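Glycogen synthase (Cyanobacterium sp. CLg1, PDB 6GNF) is a starch (bacterial glycogen) synthase, a two-domain glycosyltransferase whose model carries ADP and a glycan in its pockets. Local coordinates at residues A[267-281]-A[292-304]. Sequence-based numbering, arbitrary orientation.
Sequences QALTVSPNFAHEVTS and VARDVGLTGITNG. With AC1 (4,6-dideoxy-4-{[(1S,4R,5S,6S)-4,5,6-trihydroxy-3-(hydroxymethyl)cyclohex-2-en-1-yl]amino}-alpha-D-glucopyranose), chain D.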
loop_
_atom_site.group_PDB
_atom_site.type_symbol
_atom_site.label_atom_id
_atom_site.label_comp_id
_atom_site.label_asym_id
_atom_site.label_seq_id
_atom_site.Cartn_x
_atom_site.Cartn_y
_atom_site.Cartn_z
ATOM N N GLN A 267 -15.802 -3.125 -12.705
ATOM C CA GLN A 267 -14.827 -4.201 -12.583
ATOM C C GLN A 267 -13.958 -4.039 -11.351
ATOM O O GLN A 267 -13.570 -2.919 -10.996
ATOM C CB GLN A 267 -13.942 -4.284 -13.824
ATOM C CG GLN A 267 -13.056 -5.519 -13.828
ATOM C CD GLN A 267 -12.621 -5.945 -15.208
ATOM O OE1 GLN A 267 -13.023 -5.355 -16.218
ATOM N NE2 GLN A 267 -11.818 -6.991 -15.260
ATOM N N ALA A 268 -13.664 -5.164 -10.709
ATOM C CA ALA A 268 -12.861 -5.181 -9.499
ATOM C C ALA A 268 -11.500 -5.782 -9.811
ATOM O O ALA A 268 -11.414 -6.832 -10.431
ATOM C CB ALA A 268 -13.567 -5.986 -8.426
ATOM N N LEU A 269 -10.443 -5.063 -9.444
ATOM C CA LEU A 269 -9.067 -5.505 -9.652
ATOM C C LEU A 269 -8.303 -5.470 -8.345
ATOM O O LEU A 269 -8.686 -4.785 -7.388
ATOM C CB LEU A 269 -8.348 -4.583 -10.639
ATOM C CG LEU A 269 -8.912 -4.433 -12.050
ATOM C CD1 LEU A 269 -8.131 -3.395 -12.830
ATOM C CD2 LEU A 269 -8.880 -5.766 -12.775
ATOM N N THR A 270 -7.186 -6.188 -8.311
ATOM C CA THR A 270 -6.268 -6.085 -7.181
ATOM C C THR A 270 -4.803 -6.205 -7.630
ATOM O O THR A 270 -4.525 -6.280 -8.831
ATOM C CB THR A 270 -6.634 -7.081 -6.062
ATOM O OG1 THR A 270 -5.895 -6.754 -4.876
ATOM C CG2 THR A 270 -6.364 -8.513 -6.484
ATOM N N VAL A 271 -3.881 -6.222 -6.668
ATOM C CA VAL A 271 -2.489 -5.904 -6.955
ATOM C C VAL A 271 -1.548 -7.119 -7.080
ATOM O O VAL A 271 -0.328 -6.957 -7.130
ATOM C CB VAL A 271 -1.955 -4.868 -5.949
ATOM C CG1 VAL A 271 -2.663 -3.536 -6.159
ATOM C CG2 VAL A 271 -2.135 -5.335 -4.511
ATOM N N SER A 272 -2.115 -8.321 -7.179
ATOM C CA SER A 272 -1.382 -9.514 -7.638
ATOM C C SER A 272 -2.366 -10.660 -7.916
ATOM O O SER A 272 -3.394 -10.769 -7.236
ATOM C CB SER A 272 -0.321 -9.979 -6.629
ATOM O OG SER A 272 -0.893 -10.681 -5.553
ATOM N N PRO A 273 -2.088 -11.486 -8.948
ATOM C CA PRO A 273 -2.949 -12.637 -9.254
ATOM C C PRO A 273 -3.121 -13.601 -8.083
ATOM O O PRO A 273 -4.182 -14.182 -7.912
ATOM C CB PRO A 273 -2.204 -13.369 -10.375
ATOM C CG PRO A 273 -1.216 -12.406 -10.922
ATOM C CD PRO A 273 -0.941 -11.374 -9.873
ATOM N N ASN A 274 -2.064 -13.825 -7.316
ATOM C CA ASN A 274 -2.149 -14.792 -6.221
ATOM C C ASN A 274 -2.966 -14.244 -5.061
ATOM O O ASN A 274 -3.652 -15.007 -4.384
ATOM C CB ASN A 274 -0.756 -15.236 -5.749
ATOM C CG ASN A 274 -0.819 -16.375 -4.746
ATOM O OD1 ASN A 274 -1.409 -17.417 -5.014
ATOM N ND2 ASN A 274 -0.234 -16.171 -3.574
ATOM N N PHE A 275 -2.880 -12.937 -4.822
ATOM C CA PHE A 275 -3.722 -12.311 -3.803
ATOM C C PHE A 275 -5.197 -12.394 -4.189
ATOM O O PHE A 275 -6.043 -12.679 -3.340
ATOM C CB PHE A 275 -3.324 -10.862 -3.565
ATOM C CG PHE A 275 -4.145 -10.177 -2.503
ATOM C CD1 PHE A 275 -4.202 -10.692 -1.214
ATOM C CD2 PHE A 275 -4.848 -9.020 -2.788
ATOM C CE1 PHE A 275 -4.951 -10.065 -0.234
ATOM C CE2 PHE A 275 -5.598 -8.389 -1.813
ATOM C CZ PHE A 275 -5.648 -8.911 -0.534
ATOM N N ALA A 276 -5.492 -12.166 -5.468
ATOM C CA ALA A 276 -6.869 -12.257 -5.967
ATOM C C ALA A 276 -7.421 -13.653 -5.690
ATOM O O ALA A 276 -8.552 -13.812 -5.236
ATOM C CB ALA A 276 -6.911 -11.964 -7.462
ATOM N N HIS A 277 -6.587 -14.650 -5.969
ATOM C CA HIS A 277 -6.891 -16.041 -5.682
ATOM C C HIS A 277 -7.194 -16.255 -4.203
ATOM O O HIS A 277 -8.140 -16.947 -3.866
ATOM C CB HIS A 277 -5.696 -16.893 -6.097
ATOM C CG HIS A 277 -5.994 -18.347 -6.172
ATOM N ND1 HIS A 277 -6.394 -19.067 -5.067
ATOM C CD2 HIS A 277 -5.871 -19.243 -7.181
ATOM C CE1 HIS A 277 -6.548 -20.333 -5.400
ATOM N NE2 HIS A 277 -6.238 -20.467 -6.677
ATOM N N GLU A 278 -6.366 -15.689 -3.329
ATOM C CA GLU A 278 -6.566 -15.836 -1.885
ATOM C C GLU A 278 -7.876 -15.219 -1.443
ATOM O O GLU A 278 -8.617 -15.816 -0.669
ATOM C CB GLU A 278 -5.422 -15.191 -1.107
ATOM C CG GLU A 278 -4.133 -15.990 -1.131
ATOM C CD GLU A 278 -2.950 -15.249 -0.546
ATOM O OE1 GLU A 278 -2.975 -14.006 -0.467
ATOM O OE2 GLU A 278 -1.993 -15.949 -0.155
ATOM N N VAL A 279 -8.182 -14.038 -1.974
ATOM C CA VAL A 279 -9.372 -13.296 -1.571
ATOM C C VAL A 279 -10.648 -14.053 -1.928
ATOM O O VAL A 279 -11.572 -14.111 -1.123
ATOM C CB VAL A 279 -9.389 -11.887 -2.203
ATOM C CG1 VAL A 279 -10.750 -11.220 -2.046
ATOM C CG2 VAL A 279 -8.316 -11.020 -1.569
ATOM N N THR A 280 -10.693 -14.626 -3.127
ATOM C CA THR A 280 -11.907 -15.291 -3.602
ATOM C C THR A 280 -12.038 -16.730 -3.095
ATOM O O THR A 280 -13.069 -17.361 -3.313
ATOM C CB THR A 280 -11.969 -15.301 -5.141
ATOM O OG1 THR A 280 -10.759 -15.850 -5.660
ATOM C CG2 THR A 280 -12.118 -13.898 -5.672
ATOM N N SER A 281 -11.005 -17.255 -2.443
ATOM C CA SER A 281 -10.968 -18.678 -2.082
ATOM C C SER A 281 -11.429 -19.042 -0.680
ATOM O O SER A 281 -11.760 -20.198 -0.454
ATOM C CB SER A 281 -9.563 -19.234 -2.254
ATOM O OG SER A 281 -9.149 -19.200 -3.606
ATOM N N VAL A 292 -18.511 -12.153 -1.957
ATOM C CA VAL A 292 -18.749 -10.958 -2.762
ATOM C C VAL A 292 -17.727 -10.857 -3.898
ATOM O O VAL A 292 -18.101 -10.629 -5.043
ATOM C CB VAL A 292 -18.729 -9.678 -1.904
ATOM C CG1 VAL A 292 -18.835 -8.439 -2.779
ATOM C CG2 VAL A 292 -19.863 -9.697 -0.888
ATOM N N ALA A 293 -16.450 -11.056 -3.582
ATOM C CA ALA A 293 -15.385 -11.011 -4.588
ATOM C C ALA A 293 -15.583 -12.060 -5.684
ATOM O O ALA A 293 -15.443 -11.742 -6.867
ATOM C CB ALA A 293 -14.027 -11.185 -3.926
ATOM N N ARG A 294 -15.936 -13.285 -5.284
ATOM C CA ARG A 294 -16.302 -14.342 -6.231
ATOM C C ARG A 294 -17.477 -13.955 -7.113
ATOM O O ARG A 294 -17.468 -14.200 -8.308
ATOM C CB ARG A 294 -16.702 -15.622 -5.507
ATOM C CG ARG A 294 -15.545 -16.487 -5.091
ATOM C CD ARG A 294 -16.019 -17.887 -4.760
ATOM N NE ARG A 294 -17.012 -17.931 -3.682
ATOM C CZ ARG A 294 -16.735 -17.919 -2.374
ATOM N NH1 ARG A 294 -15.480 -17.843 -1.929
ATOM N NH2 ARG A 294 -17.729 -17.974 -1.494
ATOM N N ASP A 295 -18.530 -13.455 -6.483
ATOM C CA ASP A 295 -19.732 -13.046 -7.186
ATOM C C ASP A 295 -19.411 -12.010 -8.263
ATOM O O ASP A 295 -19.846 -12.139 -9.402
ATOM C CB ASP A 295 -20.734 -12.474 -6.178
ATOM C CG ASP A 295 -22.039 -12.050 -6.813
ATOM O OD1 ASP A 295 -22.527 -12.734 -7.737
ATOM O OD2 ASP A 295 -22.588 -11.016 -6.368
ATOM N N VAL A 296 -18.618 -11.009 -7.902
ATOM C CA VAL A 296 -18.316 -9.897 -8.795
ATOM C C VAL A 296 -17.178 -10.234 -9.764
ATOM O O VAL A 296 -17.142 -9.700 -10.875
ATOM C CB VAL A 296 -17.997 -8.645 -7.953
ATOM C CG1 VAL A 296 -17.255 -7.583 -8.752
ATOM C CG2 VAL A 296 -19.290 -8.084 -7.382
ATOM N N GLY A 297 -16.295 -11.159 -9.374
ATOM C CA GLY A 297 -15.094 -11.443 -10.146
ATOM C C GLY A 297 -14.000 -10.456 -9.790
ATOM O O GLY A 297 -14.233 -9.250 -9.725
ATOM N N LEU A 298 -12.804 -10.973 -9.539
ATOM C CA LEU A 298 -11.675 -10.178 -9.093
ATOM C C LEU A 298 -10.415 -10.668 -9.799
ATOM O O LEU A 298 -10.055 -11.827 -9.688
ATOM C CB LEU A 298 -11.514 -10.308 -7.571
ATOM C CG LEU A 298 -10.364 -9.554 -6.899
ATOM C CD1 LEU A 298 -10.530 -8.048 -7.071
ATOM C CD2 LEU A 298 -10.300 -9.907 -5.425
ATOM N N THR A 299 -9.757 -9.775 -10.538
ATOM C CA THR A 299 -8.520 -10.079 -11.263
ATOM C C THR A 299 -7.360 -9.336 -10.619
ATOM O O THR A 299 -7.512 -8.187 -10.198
ATOM C CB THR A 299 -8.612 -9.599 -12.725
ATOM O OG1 THR A 299 -9.724 -10.221 -13.354
ATOM C CG2 THR A 299 -7.361 -9.938 -13.509
ATOM N N GLY A 300 -6.194 -9.978 -10.599
ATOM C CA GLY A 300 -4.992 -9.405 -10.029
ATOM C C GLY A 300 -3.967 -9.044 -11.085
ATOM O O GLY A 300 -3.780 -9.771 -12.062
ATOM N N ILE A 301 -3.302 -7.911 -10.875
ATOM C CA ILE A 301 -2.181 -7.475 -11.702
ATOM C C ILE A 301 -1.056 -7.065 -10.767
ATOM O O ILE A 301 -1.217 -6.144 -9.979
ATOM C CB ILE A 301 -2.557 -6.271 -12.587
ATOM C CG1 ILE A 301 -3.690 -6.650 -13.539
ATOM C CG2 ILE A 301 -1.346 -5.795 -13.378
ATOM C CD1 ILE A 301 -4.253 -5.475 -14.305
ATOM N N THR A 302 0.078 -7.748 -10.865
ATOM C CA THR A 302 1.214 -7.498 -9.985
ATOM C C THR A 302 1.752 -6.083 -10.153
ATOM O O THR A 302 2.067 -5.677 -11.267
ATOM C CB THR A 302 2.343 -8.509 -10.275
ATOM O OG1 THR A 302 1.855 -9.834 -10.054
ATOM C CG2 THR A 302 3.553 -8.280 -9.381
ATOM N N ASN A 303 1.907 -5.362 -9.041
ATOM C CA ASN A 303 2.460 -4.009 -9.077
ATOM C C ASN A 303 3.859 -4.022 -9.660
ATOM O O ASN A 303 4.626 -4.945 -9.402
ATOM C CB ASN A 303 2.574 -3.394 -7.674
ATOM C CG ASN A 303 1.242 -2.991 -7.081
ATOM O OD1 ASN A 303 0.259 -2.760 -7.796
ATOM N ND2 ASN A 303 1.209 -2.882 -5.757
ATOM N N GLY A 304 4.181 -2.987 -10.426
ATOM C CA GLY A 304 5.555 -2.664 -10.744
ATOM C C GLY A 304 6.012 -1.561 -9.817
ATOM O O GLY A 304 5.400 -1.303 -8.765
HETATM C C1 AC1 D . -3.132 2.065 3.588
HETATM O O2 AC1 D . -5.096 1.435 2.292
HETATM C C2 AC1 D . -3.654 1.437 2.295
HETATM C C4A AC1 D . 0.531 -3.395 -1.331
HETATM C C3 AC1 D . -3.111 0.021 2.091
HETATM O O3 AC1 D . -3.507 -0.397 0.781
HETATM C C4 AC1 D . -1.576 -0.034 2.256
HETATM N N4A AC1 D . -0.978 -1.377 2.064
HETATM C C5 AC1 D . -1.256 0.541 3.644
HETATM O O5 AC1 D . -1.712 1.897 3.717
HETATM C C6 AC1 D . 0.230 0.542 3.967
HETATM C C1B AC1 D . -1.109 -2.208 0.864
HETATM C C2B AC1 D . -0.448 -3.614 0.964
HETATM O O2B AC1 D . 0.039 -3.928 2.265
HETATM C C3B AC1 D . 0.751 -3.862 0.077
HETATM O O3B AC1 D . 1.008 -5.265 0.021
HETATM O O4 AC1 D . 1.797 -3.496 -1.991
HETATM C C5B AC1 D . 0.029 -1.974 -1.352
HETATM C C7B AC1 D . -0.655 -1.440 -0.353
HETATM C C6B AC1 D . 0.276 -1.152 -2.577
HETATM O O6B AC1 D . -0.336 -1.842 -3.669
HETATM O O HOH W 1 -11.699 -8.161 -12.654
HETATM O O HOH W 2 -15.132 -7.517 -11.575
#
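L298 turns one methyl to strand 267-270 and the other to helix 273-281. With CG anti to the backbone N (chi1 179°), CD1 packs against A268 CB at 3.9 Å, while CD2 meets V279 CG1 at 3.7 Å, L298 and V279 crossing nearly perpendicularly. A293 CB extends this apolar layer, touching V279 CG1 and T280 CG2, and A276 CB lies over the backbone at G300. With no side chain at G300, the first turn of helix 273-281 lies close on the strand, S272 O facing G300 CA. On the other face of the sheet L269 CD2 lies alongside T299 CB, the two side chains running together. The strands run parallel, T270 N donating to T299 O (2.8 Å) and I301 N to T270 O (2.9 Å); the bond from T299 N to A268 O is weak, and water 1 links A268 O, Q267 NE2 and T299 OG1. Near the C-terminal end of helix 273-281, R294 bends at chi3 (-59°) to bring NH1 2.8 Å from T280 O, which lies in the guanidinium plane although NH1 stands above the carbonyl plane; D290 forms a salt bridge with the same nitrogen. Past the strands, V271 CG1 lies 3.4 Å from N303 OD1, while N303 ND2 donates to O6B of AC1 (2.8 Å). S272 OG accepts from F275 N as the helix N-cap and also bonds P435 O. Strand 298-300, at the edge of the N-terminal Rossmann-like sheet, is thus tied to its neighbour by backbone bonds and to helix 273-281 by apolar packing, and the loops beyond bring V271 and N303 together at the glycan pocket, where the amide's nitrogen serves the ligand and its oxygen faces the valine.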